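Local coordinates for protein putative P450-like enzyme (Streptomyces himastatinicus ATCC 53653, PDB 5Z9J) that is a cytochrome P450 family protein that binds heme b through an axial thiolate ligand and probably acts as a monooxygenase, at residues W9-H12 against W17-G20; T380-V385 against G389-P394. All blocks are in the same frame, centred on the assembly; numbering follows the deposited sequence.

Contact 1: residues W9-H12 against W17-G20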
loop_
_atom_site.group_PDB
_atom_site.type_symbol
_atom_site.label_atom_id
_atom_site.label_comp_id
_atom_site.label_asym_id
_atom_site.label_seq_id
_atom_site.Cartn_x
_atom_site.Cartn_y
_atom_site.Cartn_z
ATOM N N TRP A 9 -13.122 -7.160 16.379
ATOM C CA TRP A 9 -11.981 -6.281 16.122
ATOM C C TRP A 9 -12.331 -4.792 15.880
ATOM O O TRP A 9 -13.303 -4.492 15.183
ATOM C CB TRP A 9 -11.236 -6.852 14.925
ATOM C CG TRP A 9 -10.429 -8.086 15.199
ATOM C CD1 TRP A 9 -9.789 -8.406 16.364
ATOM C CD2 TRP A 9 -10.123 -9.142 14.272
ATOM N NE1 TRP A 9 -9.096 -9.590 16.220
ATOM C CE2 TRP A 9 -9.289 -10.065 14.947
ATOM C CE3 TRP A 9 -10.466 -9.393 12.936
ATOM C CZ2 TRP A 9 -8.815 -11.228 14.339
ATOM C CZ3 TRP A 9 -9.979 -10.544 12.326
ATOM C CH2 TRP A 9 -9.165 -11.446 13.026
ATOM N N GLU A 10 -11.495 -3.862 16.361
ATOM C CA GLU A 10 -11.881 -2.444 16.277
ATOM C C GLU A 10 -11.496 -1.793 14.935
ATOM O O GLU A 10 -10.574 -0.963 14.847
ATOM C CB GLU A 10 -11.253 -1.648 17.429
ATOM C CG GLU A 10 -11.903 -1.883 18.814
ATOM C CD GLU A 10 -13.404 -1.669 18.862
ATOM O OE1 GLU A 10 -13.942 -0.851 18.082
ATOM O OE2 GLU A 10 -14.039 -2.305 19.732
ATOM N N PHE A 11 -12.234 -2.151 13.891
ATOM C CA PHE A 11 -11.982 -1.591 12.565
ATOM C C PHE A 11 -12.328 -0.097 12.512
ATOM O O PHE A 11 -13.140 0.411 13.312
ATOM C CB PHE A 11 -12.824 -2.317 11.492
ATOM C CG PHE A 11 -12.716 -3.820 11.509
ATOM C CD1 PHE A 11 -11.580 -4.447 11.059
ATOM C CD2 PHE A 11 -13.796 -4.608 11.915
ATOM C CE1 PHE A 11 -11.483 -5.839 11.048
ATOM C CE2 PHE A 11 -13.704 -5.992 11.895
ATOM C CZ PHE A 11 -12.529 -6.599 11.456
ATOM N N HIS A 12 -11.786 0.582 11.506
ATOM C CA HIS A 12 -12.305 1.901 11.120
ATOM C C HIS A 12 -13.821 1.808 11.025
ATOM O O HIS A 12 -14.326 0.864 10.437
ATOM C CB HIS A 12 -11.772 2.316 9.762
ATOM C CG HIS A 12 -11.935 3.769 9.466
ATOM N ND1 HIS A 12 -13.156 4.329 9.139
ATOM C CD2 HIS A 12 -11.022 4.764 9.374
ATOM C CE1 HIS A 12 -12.990 5.620 8.924
ATOM N NE2 HIS A 12 -11.705 5.907 9.051
ATOM N N TRP A 17 -17.751 -3.423 5.540
ATOM C CA TRP A 17 -17.568 -4.767 4.984
ATOM C C TRP A 17 -16.793 -5.698 5.918
ATOM O O TRP A 17 -16.937 -6.916 5.851
ATOM C CB TRP A 17 -16.909 -4.697 3.615
ATOM C CG TRP A 17 -15.548 -3.997 3.618
ATOM C CD1 TRP A 17 -14.333 -4.581 3.762
ATOM C CD2 TRP A 17 -15.300 -2.584 3.477
ATOM N NE1 TRP A 17 -13.332 -3.635 3.719
ATOM C CE2 TRP A 17 -13.901 -2.403 3.550
ATOM C CE3 TRP A 17 -16.123 -1.463 3.287
ATOM C CZ2 TRP A 17 -13.308 -1.135 3.439
ATOM C CZ3 TRP A 17 -15.519 -0.192 3.190
ATOM C CH2 TRP A 17 -14.125 -0.049 3.268
ATOM N N MET A 18 -15.926 -5.122 6.767
ATOM C CA MET A 18 -15.205 -5.895 7.776
ATOM C C MET A 18 -16.083 -6.440 8.909
ATOM O O MET A 18 -15.688 -7.371 9.612
ATOM C CB MET A 18 -14.069 -5.032 8.369
ATOM C CG MET A 18 -13.083 -4.607 7.289
ATOM S SD MET A 18 -12.373 -6.010 6.385
ATOM C CE MET A 18 -11.634 -6.908 7.756
ATOM N N ARG A 19 -17.262 -5.847 9.092
ATOM C CA ARG A 19 -18.238 -6.293 10.080
ATOM C C ARG A 19 -19.365 -7.129 9.455
ATOM O O ARG A 19 -20.428 -7.286 10.054
ATOM C CB ARG A 19 -18.797 -5.082 10.837
ATOM C CG ARG A 19 -17.698 -4.306 11.607
ATOM C CD ARG A 19 -18.198 -3.029 12.302
ATOM N NE ARG A 19 -17.124 -2.370 13.063
ATOM C CZ ARG A 19 -16.253 -1.456 12.619
ATOM N NH1 ARG A 19 -16.241 -1.037 11.354
ATOM N NH2 ARG A 19 -15.359 -0.971 13.466
ATOM N N GLY A 20 -19.145 -7.619 8.236
ATOM C CA GLY A 20 -20.085 -8.516 7.595
ATOM C C GLY A 20 -21.373 -7.869 7.104
ATOM O O GLY A 20 -22.414 -8.542 7.036
#

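Contact 2: residues T380-V385 against G389-P394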
loop_
_atom_site.group_PDB
_atom_site.type_symbol
_atom_site.label_atom_id
_atom_site.label_comp_id
_atom_site.label_asym_id
_atom_site.label_seq_id
_atom_site.Cartn_x
_atom_site.Cartn_y
_atom_site.Cartn_z
ATOM N N THR A 380 -4.607 -2.839 17.540
ATOM C CA THR A 380 -5.313 -1.667 17.023
ATOM C C THR A 380 -5.146 -1.618 15.516
ATOM O O THR A 380 -4.185 -2.175 14.965
ATOM C CB THR A 380 -4.868 -0.349 17.597
ATOM O OG1 THR A 380 -3.506 -0.129 17.226
ATOM C CG2 THR A 380 -5.004 -0.349 19.071
ATOM N N PHE A 381 -6.137 -1.017 14.862
ATOM C CA PHE A 381 -6.136 -0.866 13.428
ATOM C C PHE A 381 -5.695 0.510 13.011
ATOM O O PHE A 381 -5.874 1.502 13.748
ATOM C CB PHE A 381 -7.527 -1.230 12.888
ATOM C CG PHE A 381 -7.793 -2.681 13.027
ATOM C CD1 PHE A 381 -8.148 -3.205 14.255
ATOM C CD2 PHE A 381 -7.489 -3.544 11.998
ATOM C CE1 PHE A 381 -8.308 -4.563 14.422
ATOM C CE2 PHE A 381 -7.641 -4.915 12.161
ATOM C CZ PHE A 381 -8.040 -5.414 13.371
ATOM N N LEU A 382 -5.090 0.571 11.839
ATOM C CA LEU A 382 -4.530 1.820 11.335
ATOM C C LEU A 382 -5.646 2.856 11.119
ATOM O O LEU A 382 -6.727 2.554 10.581
ATOM C CB LEU A 382 -3.734 1.573 10.066
ATOM C CG LEU A 382 -2.974 2.776 9.508
ATOM C CD1 LEU A 382 -1.884 3.128 10.488
ATOM C CD2 LEU A 382 -2.352 2.429 8.163
ATOM N N GLN A 383 -5.398 4.050 11.649
ATOM C CA GLN A 383 -6.378 5.135 11.695
ATOM C C GLN A 383 -6.459 5.889 10.367
ATOM O O GLN A 383 -6.485 7.109 10.334
ATOM C CB GLN A 383 -5.954 6.110 12.798
ATOM C CG GLN A 383 -5.872 5.442 14.155
ATOM C CD GLN A 383 -7.212 4.937 14.604
ATOM O OE1 GLN A 383 -8.073 5.720 15.002
ATOM N NE2 GLN A 383 -7.427 3.630 14.477
ATOM N N VAL A 384 -6.556 5.149 9.274
ATOM C CA VAL A 384 -6.557 5.755 7.966
ATOM C C VAL A 384 -7.643 5.110 7.130
ATOM O O VAL A 384 -7.640 3.893 6.986
ATOM C CB VAL A 384 -5.207 5.562 7.291
ATOM C CG1 VAL A 384 -5.248 6.129 5.909
ATOM C CG2 VAL A 384 -4.096 6.233 8.120
ATOM N N VAL A 385 -8.514 5.916 6.533
ATOM C CA VAL A 385 -9.744 5.383 5.971
ATOM C C VAL A 385 -9.487 4.500 4.734
ATOM O O VAL A 385 -10.285 3.587 4.461
ATOM C CB VAL A 385 -10.759 6.513 5.650
ATOM C CG1 VAL A 385 -10.300 7.369 4.460
ATOM C CG2 VAL A 385 -12.145 5.924 5.407
ATOM N N GLY A 389 -6.102 -2.486 8.055
ATOM C CA GLY A 389 -5.067 -3.324 8.631
ATOM C C GLY A 389 -4.685 -2.915 10.040
ATOM O O GLY A 389 -5.125 -1.876 10.498
ATOM N N VAL A 390 -3.870 -3.734 10.712
ATOM C CA VAL A 390 -3.528 -3.514 12.106
ATOM C C VAL A 390 -2.349 -2.522 12.172
ATOM O O VAL A 390 -1.520 -2.546 11.295
ATOM C CB VAL A 390 -3.153 -4.818 12.826
ATOM C CG1 VAL A 390 -4.366 -5.817 12.862
ATOM C CG2 VAL A 390 -1.939 -5.465 12.194
ATOM N N ALA A 391 -2.391 -1.596 13.124
ATOM C CA ALA A 391 -1.271 -0.670 13.406
ATOM C C ALA A 391 -0.363 -1.182 14.532
ATOM O O ALA A 391 0.849 -0.867 14.598
ATOM C CB ALA A 391 -1.819 0.709 13.764
ATOM N N THR A 392 -0.962 -1.973 15.411
ATOM C CA THR A 392 -0.283 -2.581 16.555
ATOM C C THR A 392 -0.707 -4.005 16.657
ATOM O O THR A 392 -1.917 -4.301 16.562
ATOM C CB THR A 392 -0.668 -1.909 17.896
ATOM O OG1 THR A 392 -2.094 -2.048 18.102
ATOM C CG2 THR A 392 -0.331 -0.475 17.892
ATOM N N LEU A 393 0.241 -4.916 16.851
ATOM C CA LEU A 393 -0.170 -6.292 17.100
ATOM C C LEU A 393 0.664 -6.909 18.199
ATOM O O LEU A 393 1.667 -7.594 17.913
ATOM C CB LEU A 393 -0.098 -7.125 15.814
ATOM C CG LEU A 393 -0.556 -8.583 15.903
ATOM C CD1 LEU A 393 -1.957 -8.746 16.499
ATOM C CD2 LEU A 393 -0.459 -9.204 14.507
ATOM N N PRO A 394 0.257 -6.696 19.460
ATOM C CA PRO A 394 0.923 -7.360 20.583
ATOM C C PRO A 394 0.843 -8.861 20.474
ATOM O O PRO A 394 -0.266 -9.434 20.255
ATOM C CB PRO A 394 0.144 -6.890 21.812
ATOM C CG PRO A 394 -0.484 -5.648 21.405
ATOM C CD PRO A 394 -0.800 -5.794 19.925
HETATM O O HOH W 1 -7.208 0.096 9.087
#

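Contact 1: residues W9-H12 against W17-G20
The backbone O of Phe-11 accepts the shortest polar bond here, 2.6 Å from NH2 of Arg-19. The other terminal nitrogen, NH1 of Arg-19, bonds O of His-12 at 2.8 Å. That second bond is almost straight, 177° at the hydrogen; the first is more bent. One guanidinium thus spans two successive carbonyls. Both oxygens lie near its plane, while each nitrogen stands well above the plane of the carbonyl it meets. The two bonds fix the rotation of the group. The Arg-19 chain is extended from CG to NE, which carries the guanidinium along the Phe-11 side chain to these oxygens. Ring and guanidinium planes stand perpendicular, and CD2 of Phe-11 lies over the guanidinium face.

Met-18 covers one face of the Phe-11 ring. Its CB sits over the middle, 3.4 Å from the centroid, as a CH-pi contact. Bends at chi2 (-56°) and chi3 (-58°) fold the thioether back, and CE of Met-18 comes 3.5 Å from CE1 of Phe-11. SD stays above the same face, farther off. CB of Trp-9 lies on the opposite face, toward the rim. With an alanine at Phe-11, Met-18 CB and CE would probably lose their aromatic partner, and a gap would open between Met-18 and Trp-9.

The His-12 ring finds its partner beyond 17-20: NE2 bonds Glu-167. Glu-10 centres an inverse gamma turn just before the two bonded carbonyls. Met-18 over the Phe-11 ring is a Met-aromatic contact, and the arginine beside it ties two backbone carbonyls, all within the N-terminal loop that precedes strand 27-30.

Contact 2: residues T380-V385 against G389-P394
Residues Thr-380 and Phe-381 pair antiparallel with residues 390-392 around a classic beta bulge. Ala-391 and Thr-392 both face Thr-380, whose O takes both their backbone N-H groups. N of Ala-391 is 2.6 Å from that oxygen and N of Thr-392 is 3.3 Å from it. Both donors come from the same face of the carbonyl plane. N of Thr-380 returns a bond to O of Thr-392. Past the bulge, N of Leu-382 gives a nearly straight bond of 2.8 Å to O of Gly-389.

The side chains follow this pairing. Thr-380 and Thr-392 lie on one face of the ladder, and their OG1 atoms are hydrogen-bonded at 2.5 Å. In both threonines OG1 sits between the backbone N and the carbonyl carbon (chi1 64° and 61°), which turns the two hydroxyls to each other. The Phe-381 ring instead reaches CG1 of Val-390, with CE2 of Phe-381 3.5 Å away. CD1 of Leu-382 touches CB of Ala-391 more loosely. NE2 of Gln-383 folds back onto O of Phe-381 at 2.7 Å, and Gln-383 is the centre of an inverse gamma turn.

Further out, helix 240-255 packs against the paired segments: Leu-251 meets both Phe-381 and Val-390, and Met-244 meets Leu-382. Asn-248 of the same helix bonds N of Val-390. Leu-393, in strand 392-396 of a small antiparallel sheet, bonds Leu-125 by its backbone, and its N bonds OD1 of Asp-124. A water bridges the two backbones: it donates to O of Leu-382 at 2.9 Å and accepts from N of Gly-389 at 3.0 Å.

From the N terminus, contact 1 comes first: residues 9-12 meet 17-20 and close a short loop ahead of strand 27-30. The chain then builds most of the P450 fold. Near the C terminus, contact 2 closes a second tight loop, between 380-385 and 389-394. The two loops follow in series and neither nests nor crosses. In space they touch. The Phe-381 ring packs on Trp-9, on Phe-11 and on the Glu-10 carbonyl, and Val-385 packs on His-12. Both contacts also lean on helix 240-255, by Trp-9 in one and Phe-381 in the other. Together they join the two chain ends. Trp-17 and Val-385 both touch the bound tris molecule.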